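Local coordinates for glutathione S-transferase enzyme with thioredoxin-like domain (Bradyrhizobium sp., PDB 4MF7), which probably catalyses the conjugation of glutathione to electrophilic substrates, as a glutathione S-transferase with a thioredoxin-like domain, at residues Ile58-Glu62 with Thr63-Tyr67; Arg239-Arg243 with Pro244-Arg248; Trp195-Ala199 with Asp200-Ala204. All coordinates share one frame; numbering follows the deposited sequence.

Interaction 1 (Ile58-Glu62 with Thr63-Tyr67); sequences IMLEE and TGLPY
Y67, where the strand begins, lays its ring across the side of L60 in the last turns of helix 53-63. L60 CB sits over one face of the ring, 3.8 Å from its centroid and 18° off the normal, a CH-pi contact displaced toward the CD1 rim; L60 CD1 follows at 3.7 Å from Y67 CD2. At the far end of the ring, Y67 OH gives its proton to E61 OE2 at 2.5 Å, meeting the anti side of that oxygen slightly out of the carboxylate plane. The E61 chain folds at chi2 (-73°), which carries the carboxylate back along the helix to the hydroxyl, its plane standing 77° from the ring. This side is tight.

The turn itself is looser. T63 N closes the helix on M59 O at 3.0 Å with a nearly straight bond, but beyond it G64 N, in a residue at positive phi, donates to E61 O at 3.3 Å and only weakly to L60 O. L60 CD2 touches L65 CD1 lightly. A water donating to both L60 O and L65 O, at 2.7 Å each, links the helix end to the loop, and G64 and P66 lie on the exposed side. Helix 53-63 joins parallel strands 43-47 and 67-71, the beta-alpha-beta crossover of the thioredoxin-like fold, and this turn leads from helix to strand; I43 and L45 cover L60. E61 OE1 takes a salt bridge from R248, so both carboxylate oxygens have a donor, which would probably stabilise the ionised form and fix how the acid is turned.

Interaction 2 (Arg239-Arg243 with Pro244-Arg248); sequences RGLAR and PAVQR
Q247 reaches back over the bend between two helices and takes hold of L241 near the end of helix 232-241. Its CB lies 3.8 Å from R243 O, and with CG anti to the carbonyl carbon (chi1 -70°) the chain then runs extended toward the earlier helix end. Q247 CG lies near two backbone oxygens, 3.3 Å from L241 O and slightly farther from R243 O. The amide carbon CD continues past L241 O, and at the tip NE2 donates to L241 O at 2.9 Å. This bond is nearly straight (164°), uses a lone pair in the carbonyl plane, and keeps its acceptor in the plane of the glutamine amide, an orientation that fixes the rotation of the amide. A water that donates to A242 O also accepts a weak bond from Q247 NE2.

Behind this, V246 turns its CB onto G240 O at 3.4 Å; its CG2 reaches R243 CB, and its CG1 meets L241 CD2 at 4.1 Å, the two side chains crossing at about a right angle. R243 stands at the N-cap position, and its O accepts Q247 N at 3.0 Å in the first full turn of the new helix, which P244 begins. The result is a sharp helix-to-helix corner, stitched on the solvent side by Q247 and filled on the buried side by V246. Helix 244-249 lies against helix 53-63, where V246 touches I58 and R243 forms a salt bridge with E62, while L209 of helix 203-215 also packs on V246.

Interaction 3 (Trp195-Ala199 with Asp200-Ala204); sequences WIMDA and DYTIA
With chi1 at -58°, W195 swings its indole beside its own backbone N, and Y201, whose CG is anti to the backbone N (chi1 176°), sends its ring across to meet it. Y201 CD1 comes down over the centre of the indole, 3.6 Å from W195 CE3: a T-shaped pair with the tyrosine edge toward the tryptophan face, centroids 4.7 Å apart and planes at 70°. Y201 CB adds a CH-pi contact 3.7 Å from the centroid of the five-membered ring of W195. Without the indole, an alanine here would probably leave the Y201 edge without the face it packs on and open a gap beside it.

The chain between them makes a type II' turn, with D200 N donating to M197 O at 3.2 Å. One water joins its two arms, accepting from M197 N and T202 OG1 and donating to D200 O. T202 OG1 also accepts A204 N at 3.1 Å, a capping bond, and D205 OD2 accepts T202 N; together they resemble the N-capping box found at the start of this helix in glutathione transferases. Deeper in, I196 CG2 rests on A204 CB at 3.9 Å. The turn thus delivers the chain from helix 171-190, whose L186 and L190 touch I196, into helix 203-215, while helix 131-138 flanks M197 and T202, and R133 of that helix holds D200 in a salt bridge.

How the interactions relate
Along the chain the order is interaction 1, then interaction 3, then interaction 2. Interaction 1 ends helix 53-63 of the thioredoxin-like domain; the other two belong to the helical part, at the start of helix 203-215 and at the corner between helices 232-241 and 244-249. Their centres lie about 12 Å (1 and 2), 14 Å (2 and 3) and 17 Å (1 and 3) apart, and all three touch. E62, R243 and Y201 converge where they meet: R243 forms a salt bridge with E62 and makes a cation-pi contact with the Y201 ring, and the tyrosine hydroxyl makes a weak hydrogen bond to the glutamate. These polar links join the two domains.

Interaction 1 (Ile58-Glu62 with Thr63-Tyr67)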
ATOM      1  N   ILE A  58     -15.370   6.618  -4.782  1.00 24.83           N
ATOM      2  CA  ILE A  58     -15.478   7.814  -3.931  1.00 25.19           C
ATOM      3  C   ILE A  58     -14.525   8.891  -4.402  1.00 28.56           C
ATOM      4  O   ILE A  58     -14.907  10.056  -4.534  1.00 25.60           O
ATOM      5  CB  ILE A  58     -15.299   7.513  -2.426  1.00 27.85           C
ATOM      6  CG1 ILE A  58     -16.443   6.611  -1.935  1.00 28.32           C
ATOM      7  CG2 ILE A  58     -15.243   8.807  -1.618  1.00 27.43           C
ATOM      8  CD1 ILE A  58     -16.291   6.062  -0.525  1.00 30.33           C
ATOM      9  N   MET A  59     -13.272   8.511  -4.661  1.00 27.99           N
ATOM     10  CA  MET A  59     -12.304   9.477  -5.161  1.00 27.04           C
ATOM     11  C   MET A  59     -12.767  10.114  -6.483  1.00 25.38           C
ATOM     12  O   MET A  59     -12.692  11.329  -6.639  1.00 28.71           O
ATOM     13  CB  MET A  59     -10.934   8.828  -5.326  1.00 27.22           C
ATOM     14  CG  MET A  59      -9.821   9.789  -5.740  1.00 27.50           C
ATOM     15  SD  MET A  59      -9.565  11.077  -4.522  1.00 29.25           S
ATOM     16  CE  MET A  59      -8.014  11.772  -5.189  1.00 28.32           C
ATOM     17  N   LEU A  60     -13.238   9.305  -7.414  1.00 28.53           N
ATOM     18  CA  LEU A  60     -13.760   9.838  -8.687  1.00 30.02           C
ATOM     19  C   LEU A  60     -14.961  10.771  -8.477  1.00 28.90           C
ATOM     20  O   LEU A  60     -15.013  11.855  -9.053  1.00 29.95           O
ATOM     21  CB  LEU A  60     -14.058   8.703  -9.664  1.00 25.37           C
ATOM     22  CG  LEU A  60     -12.829   7.974 -10.192  1.00 26.10           C
ATOM     23  CD1 LEU A  60     -13.168   6.587 -10.714  1.00 27.12           C
ATOM     24  CD2 LEU A  60     -12.099   8.819 -11.239  1.00 31.96           C
ATOM     25  N   GLU A  61     -15.874  10.416  -7.575  1.00 30.25           N
ATOM     26  CA  GLU A  61     -17.003  11.307  -7.262  1.00 31.00           C
ATOM     27  C   GLU A  61     -16.537  12.580  -6.575  1.00 38.73           C
ATOM     28  O   GLU A  61     -16.998  13.675  -6.915  1.00 31.67           O
ATOM     29  CB  GLU A  61     -18.031  10.580  -6.389  1.00 27.12           C
ATOM     30  CG  GLU A  61     -18.740   9.438  -7.095  1.00 28.08           C
ATOM     31  CD  GLU A  61     -19.765   9.903  -8.139  1.00 30.41           C
ATOM     32  OE1 GLU A  61     -20.178  11.059  -8.049  1.00 31.27           O
ATOM     33  OE2 GLU A  61     -20.093   9.135  -9.065  1.00 30.99           O
ATOM     34  N   GLU A  62     -15.606  12.462  -5.628  1.00 29.76           N
ATOM     35  CA  GLU A  62     -15.090  13.633  -4.900  1.00 28.87           C
ATOM     36  C   GLU A  62     -14.400  14.653  -5.784  1.00 28.31           C
ATOM     37  O   GLU A  62     -14.610  15.871  -5.614  1.00 32.54           O
ATOM     38  CB  GLU A  62     -14.134  13.241  -3.767  1.00 30.01           C
ATOM     39  CG  GLU A  62     -14.819  12.561  -2.589  1.00 32.65           C
ATOM     40  CD  GLU A  62     -15.532  13.499  -1.656  1.00 32.91           C
ATOM     41  OE1 GLU A  62     -15.703  14.710  -1.964  1.00 34.12           O
ATOM     42  OE2 GLU A  62     -15.947  13.004  -0.602  1.00 30.77           O
ATOM     43  N   THR A  63     -13.578  14.173  -6.701  1.00 30.16           N
ATOM     44  CA  THR A  63     -12.847  15.051  -7.608  1.00 30.79           C
ATOM     45  C   THR A  63     -13.725  15.645  -8.718  1.00 35.67           C
ATOM     46  O   THR A  63     -13.325  16.610  -9.338  1.00 31.42           O
ATOM     47  CB  THR A  63     -11.685  14.360  -8.311  1.00 33.35           C
ATOM     48  OG1 THR A  63     -12.143  13.272  -9.121  1.00 30.31           O
ATOM     49  CG2 THR A  63     -10.609  13.903  -7.290  1.00 33.30           C
ATOM     50  N   GLY A  64     -14.867  15.023  -8.993  1.00 34.60           N
ATOM     51  CA  GLY A  64     -15.752  15.455 -10.094  1.00 41.79           C
ATOM     52  C   GLY A  64     -15.269  15.026 -11.478  1.00 39.02           C
ATOM     53  O   GLY A  64     -15.841  15.422 -12.499  1.00 35.36           O
ATOM     54  N   LEU A  65     -14.249  14.166 -11.535  1.00 29.69           N
ATOM     55  CA  LEU A  65     -13.751  13.682 -12.817  1.00 27.90           C
ATOM     56  C   LEU A  65     -14.817  12.870 -13.542  1.00 33.41           C
ATOM     57  O   LEU A  65     -15.447  12.015 -12.924  1.00 31.35           O
ATOM     58  CB  LEU A  65     -12.495  12.807 -12.651  1.00 34.02           C
ATOM     59  CG  LEU A  65     -11.182  13.526 -12.331  1.00 39.87           C
ATOM     60  CD1 LEU A  65     -10.142  12.500 -11.865  1.00 33.93           C
ATOM     61  CD2 LEU A  65     -10.687  14.327 -13.534  1.00 36.34           C
ATOM     62  N   PRO A  66     -14.985  13.089 -14.868  1.00 31.44           N
ATOM     63  CA  PRO A  66     -15.829  12.166 -15.606  1.00 33.64           C
ATOM     64  C   PRO A  66     -15.284  10.736 -15.617  1.00 34.22           C
ATOM     65  O   PRO A  66     -14.084  10.513 -15.799  1.00 31.81           O
ATOM     66  CB  PRO A  66     -15.852  12.756 -17.025  1.00 33.47           C
ATOM     67  CG  PRO A  66     -15.533  14.213 -16.820  1.00 41.67           C
ATOM     68  CD  PRO A  66     -14.501  14.186 -15.732  1.00 37.48           C
ATOM     69  N   TYR A  67     -16.165   9.768 -15.410  1.00 28.43           N
ATOM     70  CA  TYR A  67     -15.762   8.376 -15.419  1.00 26.81           C
ATOM     71  C   TYR A  67     -16.896   7.460 -15.797  1.00 29.53           C
ATOM     72  O   TYR A  67     -18.067   7.836 -15.717  1.00 33.75           O
ATOM     73  CB  TYR A  67     -15.133   8.013 -14.054  1.00 27.73           C
ATOM     74  CG  TYR A  67     -16.101   7.787 -12.913  1.00 25.14           C
ATOM     75  CD1 TYR A  67     -16.642   8.855 -12.215  1.00 27.28           C
ATOM     76  CD2 TYR A  67     -16.446   6.507 -12.513  1.00 33.02           C
ATOM     77  CE1 TYR A  67     -17.524   8.655 -11.160  1.00 31.70           C
ATOM     78  CE2 TYR A  67     -17.286   6.285 -11.440  1.00 32.78           C
ATOM     79  CZ  TYR A  67     -17.836   7.353 -10.769  1.00 32.61           C
ATOM     80  OH  TYR A  67     -18.681   7.118  -9.721  1.00 30.71           O
TER
HETATM   81  O   HOH W   1     -17.099  12.216 -10.771  1.00 32.87           O

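Interaction 2 (Arg239-Arg243 with Pro244-Arg248)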
ATOM      1  N   ARG A 239     -19.494  12.324   9.736  1.00 32.78           N
ATOM      2  CA  ARG A 239     -19.048  13.446   8.908  1.00 34.72           C
ATOM      3  C   ARG A 239     -18.790  12.980   7.467  1.00 36.75           C
ATOM      4  O   ARG A 239     -19.177  13.633   6.504  1.00 34.37           O
ATOM      5  CB  ARG A 239     -17.782  14.091   9.459  1.00 35.66           C
ATOM      6  CG  ARG A 239     -17.962  14.884  10.747  1.00 45.91           C
ATOM      7  CD  ARG A 239     -16.733  15.718  11.056  1.00 38.66           C
ATOM      8  NE  ARG A 239     -15.619  14.943  11.601  1.00 40.76           N
ATOM      9  CZ  ARG A 239     -15.535  14.513  12.859  1.00 44.93           C
ATOM     10  NH1 ARG A 239     -14.471  13.827  13.244  1.00 41.75           N
ATOM     11  NH2 ARG A 239     -16.505  14.767  13.745  1.00 43.94           N
ATOM     12  N   GLY A 240     -18.151  11.826   7.328  1.00 35.56           N
ATOM     13  CA  GLY A 240     -17.789  11.326   6.000  1.00 31.13           C
ATOM     14  C   GLY A 240     -19.015  10.916   5.215  1.00 33.07           C
ATOM     15  O   GLY A 240     -19.142  11.244   4.022  1.00 32.98           O
ATOM     16  N   LEU A 241     -19.906  10.182   5.862  1.00 32.39           N
ATOM     17  CA  LEU A 241     -21.132   9.706   5.177  1.00 43.64           C
ATOM     18  C   LEU A 241     -22.131  10.810   4.844  1.00 40.02           C
ATOM     19  O   LEU A 241     -23.034  10.590   4.045  1.00 42.98           O
ATOM     20  CB  LEU A 241     -21.849   8.639   5.995  1.00 38.02           C
ATOM     21  CG  LEU A 241     -21.091   7.359   6.280  1.00 36.24           C
ATOM     22  CD1 LEU A 241     -21.899   6.422   7.177  1.00 38.77           C
ATOM     23  CD2 LEU A 241     -20.662   6.631   5.009  1.00 48.30           C
ATOM     24  N   ALA A 242     -21.969  11.984   5.443  1.00 39.13           N
ATOM     25  CA  ALA A 242     -22.762  13.171   5.093  1.00 38.02           C
ATOM     26  C   ALA A 242     -22.326  13.814   3.786  1.00 40.61           C
ATOM     27  O   ALA A 242     -22.994  14.717   3.297  1.00 43.53           O
ATOM     28  CB  ALA A 242     -22.670  14.208   6.211  1.00 38.68           C
ATOM     29  N   ARG A 243     -21.165  13.424   3.256  1.00 35.56           N
ATOM     30  CA  ARG A 243     -20.695  13.982   2.003  1.00 33.54           C
ATOM     31  C   ARG A 243     -21.388  13.317   0.828  1.00 31.83           C
ATOM     32  O   ARG A 243     -21.360  12.069   0.692  1.00 32.32           O
ATOM     33  CB  ARG A 243     -19.171  13.812   1.886  1.00 29.62           C
ATOM     34  CG  ARG A 243     -18.414  14.532   2.958  1.00 28.69           C
ATOM     35  CD  ARG A 243     -16.920  14.276   2.834  1.00 34.47           C
ATOM     36  NE  ARG A 243     -16.373  14.848   1.604  1.00 30.53           N
ATOM     37  CZ  ARG A 243     -15.879  16.077   1.473  1.00 33.91           C
ATOM     38  NH1 ARG A 243     -15.845  16.928   2.495  1.00 37.33           N
ATOM     39  NH2 ARG A 243     -15.401  16.454   0.307  1.00 33.36           N
ATOM     40  N   PRO A 244     -22.005  14.120  -0.062  1.00 34.55           N
ATOM     41  CA  PRO A 244     -22.738  13.472  -1.166  1.00 37.80           C
ATOM     42  C   PRO A 244     -21.869  12.606  -2.105  1.00 34.50           C
ATOM     43  O   PRO A 244     -22.344  11.574  -2.590  1.00 32.78           O
ATOM     44  CB  PRO A 244     -23.363  14.655  -1.924  1.00 38.32           C
ATOM     45  CG  PRO A 244     -23.419  15.757  -0.921  1.00 44.82           C
ATOM     46  CD  PRO A 244     -22.190  15.590  -0.075  1.00 40.94           C
ATOM     47  N   ALA A 245     -20.618  13.000  -2.346  1.00 33.85           N
ATOM     48  CA  ALA A 245     -19.699  12.178  -3.160  1.00 30.79           C
ATOM     49  C   ALA A 245     -19.452  10.805  -2.535  1.00 27.92           C
ATOM     50  O   ALA A 245     -19.318   9.816  -3.260  1.00 29.08           O
ATOM     51  CB  ALA A 245     -18.381  12.908  -3.385  1.00 31.91           C
ATOM     52  N   VAL A 246     -19.359  10.761  -1.195  1.00 29.20           N
ATOM     53  CA  VAL A 246     -19.188   9.512  -0.480  1.00 33.68           C
ATOM     54  C   VAL A 246     -20.449   8.665  -0.649  1.00 32.77           C
ATOM     55  O   VAL A 246     -20.382   7.483  -0.945  1.00 28.84           O
ATOM     56  CB  VAL A 246     -18.850   9.729   1.026  1.00 28.55           C
ATOM     57  CG1 VAL A 246     -18.889   8.423   1.779  1.00 29.79           C
ATOM     58  CG2 VAL A 246     -17.471  10.384   1.209  1.00 28.74           C
ATOM     59  N   GLN A 247     -21.611   9.283  -0.455  1.00 32.44           N
ATOM     60  CA  GLN A 247     -22.878   8.571  -0.608  1.00 34.05           C
ATOM     61  C   GLN A 247     -22.982   7.926  -1.988  1.00 30.80           C
ATOM     62  O   GLN A 247     -23.379   6.772  -2.104  1.00 35.20           O
ATOM     63  CB  GLN A 247     -24.042   9.542  -0.386  1.00 35.46           C
ATOM     64  CG  GLN A 247     -24.180   9.984   1.052  1.00 35.00           C
ATOM     65  CD  GLN A 247     -25.073  11.195   1.203  1.00 56.65           C
ATOM     66  OE1 GLN A 247     -25.790  11.594   0.274  1.00 47.01           O
ATOM     67  NE2 GLN A 247     -25.025  11.799   2.371  1.00 43.87           N
ATOM     68  N   ARG A 248     -22.607   8.675  -3.016  1.00 30.31           N
ATOM     69  CA  ARG A 248     -22.645   8.161  -4.391  1.00 32.99           C
ATOM     70  C   ARG A 248     -21.637   7.044  -4.623  1.00 32.04           C
ATOM     71  O   ARG A 248     -21.975   5.980  -5.169  1.00 32.43           O
ATOM     72  CB  ARG A 248     -22.414   9.308  -5.396  1.00 33.06           C
ATOM     73  CG  ARG A 248     -23.565  10.311  -5.430  1.00 43.44           C
ATOM     74  CD  ARG A 248     -23.517  11.218  -6.645  1.00 40.09           C
ATOM     75  NE  ARG A 248     -22.325  12.048  -6.745  1.00 35.07           N
ATOM     76  CZ  ARG A 248     -22.118  13.204  -6.121  1.00 43.29           C
ATOM     77  NH1 ARG A 248     -23.006  13.714  -5.275  1.00 41.91           N
ATOM     78  NH2 ARG A 248     -20.997  13.852  -6.340  1.00 45.97           N
TER
HETATM   79  O   HOH W   2     -25.717  14.950   3.120  1.00 49.72           O

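Interaction 3 (Trp195-Ala199 with Asp200-Ala204)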
ATOM      1  N   TRP A 195     -10.687  15.263  10.532  1.00 31.15           N
ATOM      2  CA  TRP A 195     -10.328  14.189   9.570  1.00 26.46           C
ATOM      3  C   TRP A 195      -9.013  13.528  10.033  1.00 28.25           C
ATOM      4  O   TRP A 195      -8.400  13.983  10.983  1.00 32.63           O
ATOM      5  CB  TRP A 195     -10.198  14.788   8.169  1.00 31.98           C
ATOM      6  CG  TRP A 195     -11.487  15.495   7.678  1.00 32.49           C
ATOM      7  CD1 TRP A 195     -11.648  16.845   7.442  1.00 32.59           C
ATOM      8  CD2 TRP A 195     -12.761  14.889   7.394  1.00 30.46           C
ATOM      9  NE1 TRP A 195     -12.942  17.095   7.007  1.00 33.61           N
ATOM     10  CE2 TRP A 195     -13.641  15.915   6.990  1.00 33.14           C
ATOM     11  CE3 TRP A 195     -13.246  13.578   7.460  1.00 30.43           C
ATOM     12  CZ2 TRP A 195     -14.969  15.667   6.645  1.00 34.82           C
ATOM     13  CZ3 TRP A 195     -14.574  13.340   7.108  1.00 30.90           C
ATOM     14  CH2 TRP A 195     -15.408  14.380   6.700  1.00 30.33           C
ATOM     15  N   ILE A 196      -8.582  12.459   9.356  1.00 25.93           N
ATOM     16  CA  ILE A 196      -7.355  11.785   9.728  1.00 31.69           C
ATOM     17  C   ILE A 196      -6.184  12.790   9.719  1.00 29.45           C
ATOM     18  O   ILE A 196      -5.324  12.722  10.583  1.00 31.01           O
ATOM     19  CB  ILE A 196      -7.100  10.564   8.814  1.00 26.87           C
ATOM     20  CG1 ILE A 196      -8.090   9.450   9.202  1.00 24.66           C
ATOM     21  CG2 ILE A 196      -5.655  10.091   8.889  1.00 30.56           C
ATOM     22  CD1 ILE A 196      -8.211   8.364   8.167  1.00 25.85           C
ATOM     23  N   MET A 197      -6.198  13.713   8.756  1.00 27.70           N
ATOM     24  CA  MET A 197      -5.180  14.762   8.639  1.00 34.02           C
ATOM     25  C   MET A 197      -5.741  16.124   9.096  1.00 30.65           C
ATOM     26  O   MET A 197      -5.594  17.151   8.420  1.00 34.17           O
ATOM     27  CB  MET A 197      -4.638  14.839   7.230  1.00 28.27           C
ATOM     28  CG  MET A 197      -4.107  13.527   6.685  1.00 31.17           C
ATOM     29  SD  MET A 197      -2.864  12.726   7.730  1.00 32.96           S
ATOM     30  CE  MET A 197      -1.512  13.933   7.683  1.00 29.66           C
ATOM     31  N   ASP A 198      -6.382  16.099  10.249  1.00 32.24           N
ATOM     32  CA  ASP A 198      -6.854  17.314  10.941  1.00 33.06           C
ATOM     33  C   ASP A 198      -7.921  18.008  10.141  1.00 35.16           C
ATOM     34  O   ASP A 198      -8.969  17.410   9.867  1.00 34.34           O
ATOM     35  CB  ASP A 198      -5.667  18.226  11.283  1.00 40.62           C
ATOM     36  CG  ASP A 198      -4.804  17.632  12.352  1.00 48.02           C
ATOM     37  OD1 ASP A 198      -5.116  17.801  13.552  1.00 54.65           O
ATOM     38  OD2 ASP A 198      -3.820  16.979  11.987  1.00 44.47           O
ATOM     39  N   ALA A 199      -7.688  19.272   9.770  1.00 35.04           N
ATOM     40  CA  ALA A 199      -8.719  20.050   9.089  1.00 31.70           C
ATOM     41  C   ALA A 199      -8.895  19.648   7.651  1.00 37.09           C
ATOM     42  O   ALA A 199      -9.886  19.996   7.032  1.00 40.58           O
ATOM     43  CB  ALA A 199      -8.419  21.555   9.186  1.00 43.63           C
ATOM     44  N   ASP A 200      -7.920  18.935   7.097  1.00 32.78           N
ATOM     45  CA  ASP A 200      -7.923  18.581   5.686  1.00 33.71           C
ATOM     46  C   ASP A 200      -8.572  17.226   5.434  1.00 35.23           C
ATOM     47  O   ASP A 200      -8.105  16.219   5.950  1.00 30.64           O
ATOM     48  CB  ASP A 200      -6.482  18.500   5.177  1.00 31.63           C
ATOM     49  CG  ASP A 200      -5.812  19.870   5.066  1.00 57.44           C
ATOM     50  OD1 ASP A 200      -6.457  20.838   4.628  1.00 47.80           O
ATOM     51  OD2 ASP A 200      -4.634  19.967   5.421  1.00 43.48           O
ATOM     52  N   TYR A 201      -9.623  17.208   4.622  1.00 29.21           N
ATOM     53  CA  TYR A 201     -10.179  15.951   4.123  1.00 32.49           C
ATOM     54  C   TYR A 201      -9.323  15.464   2.977  1.00 28.39           C
ATOM     55  O   TYR A 201      -9.063  16.190   1.984  1.00 29.42           O
ATOM     56  CB  TYR A 201     -11.634  16.144   3.700  1.00 30.50           C
ATOM     57  CG  TYR A 201     -12.338  14.972   3.077  1.00 27.18           C
ATOM     58  CD1 TYR A 201     -12.940  14.028   3.857  1.00 28.98           C
ATOM     59  CD2 TYR A 201     -12.486  14.868   1.687  1.00 29.92           C
ATOM     60  CE1 TYR A 201     -13.655  12.981   3.310  1.00 27.25           C
ATOM     61  CE2 TYR A 201     -13.180  13.816   1.127  1.00 27.74           C
ATOM     62  CZ  TYR A 201     -13.773  12.873   1.943  1.00 27.61           C
ATOM     63  OH  TYR A 201     -14.497  11.843   1.407  1.00 30.14           O
ATOM     64  N   THR A 202      -8.861  14.213   3.088  1.00 29.89           N
ATOM     65  CA  THR A 202      -7.858  13.717   2.163  1.00 29.07           C
ATOM     66  C   THR A 202      -8.139  12.312   1.663  1.00 28.23           C
ATOM     67  O   THR A 202      -9.086  11.661   2.101  1.00 24.76           O
ATOM     68  CB  THR A 202      -6.429  13.688   2.808  1.00 26.43           C
ATOM     69  OG1 THR A 202      -6.389  12.725   3.865  1.00 27.74           O
ATOM     70  CG2 THR A 202      -5.973  15.085   3.316  1.00 28.03           C
ATOM     71  N   ILE A 203      -7.290  11.847   0.757  1.00 27.15           N
ATOM     72  CA  ILE A 203      -7.290  10.449   0.348  1.00 26.87           C
ATOM     73  C   ILE A 203      -7.190   9.451   1.524  1.00 21.74           C
ATOM     74  O   ILE A 203      -7.619   8.295   1.385  1.00 26.31           O
ATOM     75  CB  ILE A 203      -6.271  10.131  -0.773  1.00 26.23           C
ATOM     76  CG1 ILE A 203      -4.800  10.406  -0.360  1.00 24.71           C
ATOM     77  CG2 ILE A 203      -6.636  10.807  -2.052  1.00 30.83           C
ATOM     78  CD1 ILE A 203      -3.798   9.993  -1.425  1.00 28.14           C
ATOM     79  N   ALA A 204      -6.664   9.876   2.679  1.00 24.33           N
ATOM     80  CA  ALA A 204      -6.677   9.022   3.895  1.00 24.51           C
ATOM     81  C   ALA A 204      -8.098   8.663   4.358  1.00 26.95           C
ATOM     82  O   ALA A 204      -8.371   7.522   4.667  1.00 24.46           O
ATOM     83  CB  ALA A 204      -5.893   9.650   5.036  1.00 24.92           C
TER
HETATM   84  O   HOH W   3      -7.477  13.608   6.237  1.00 29.17           O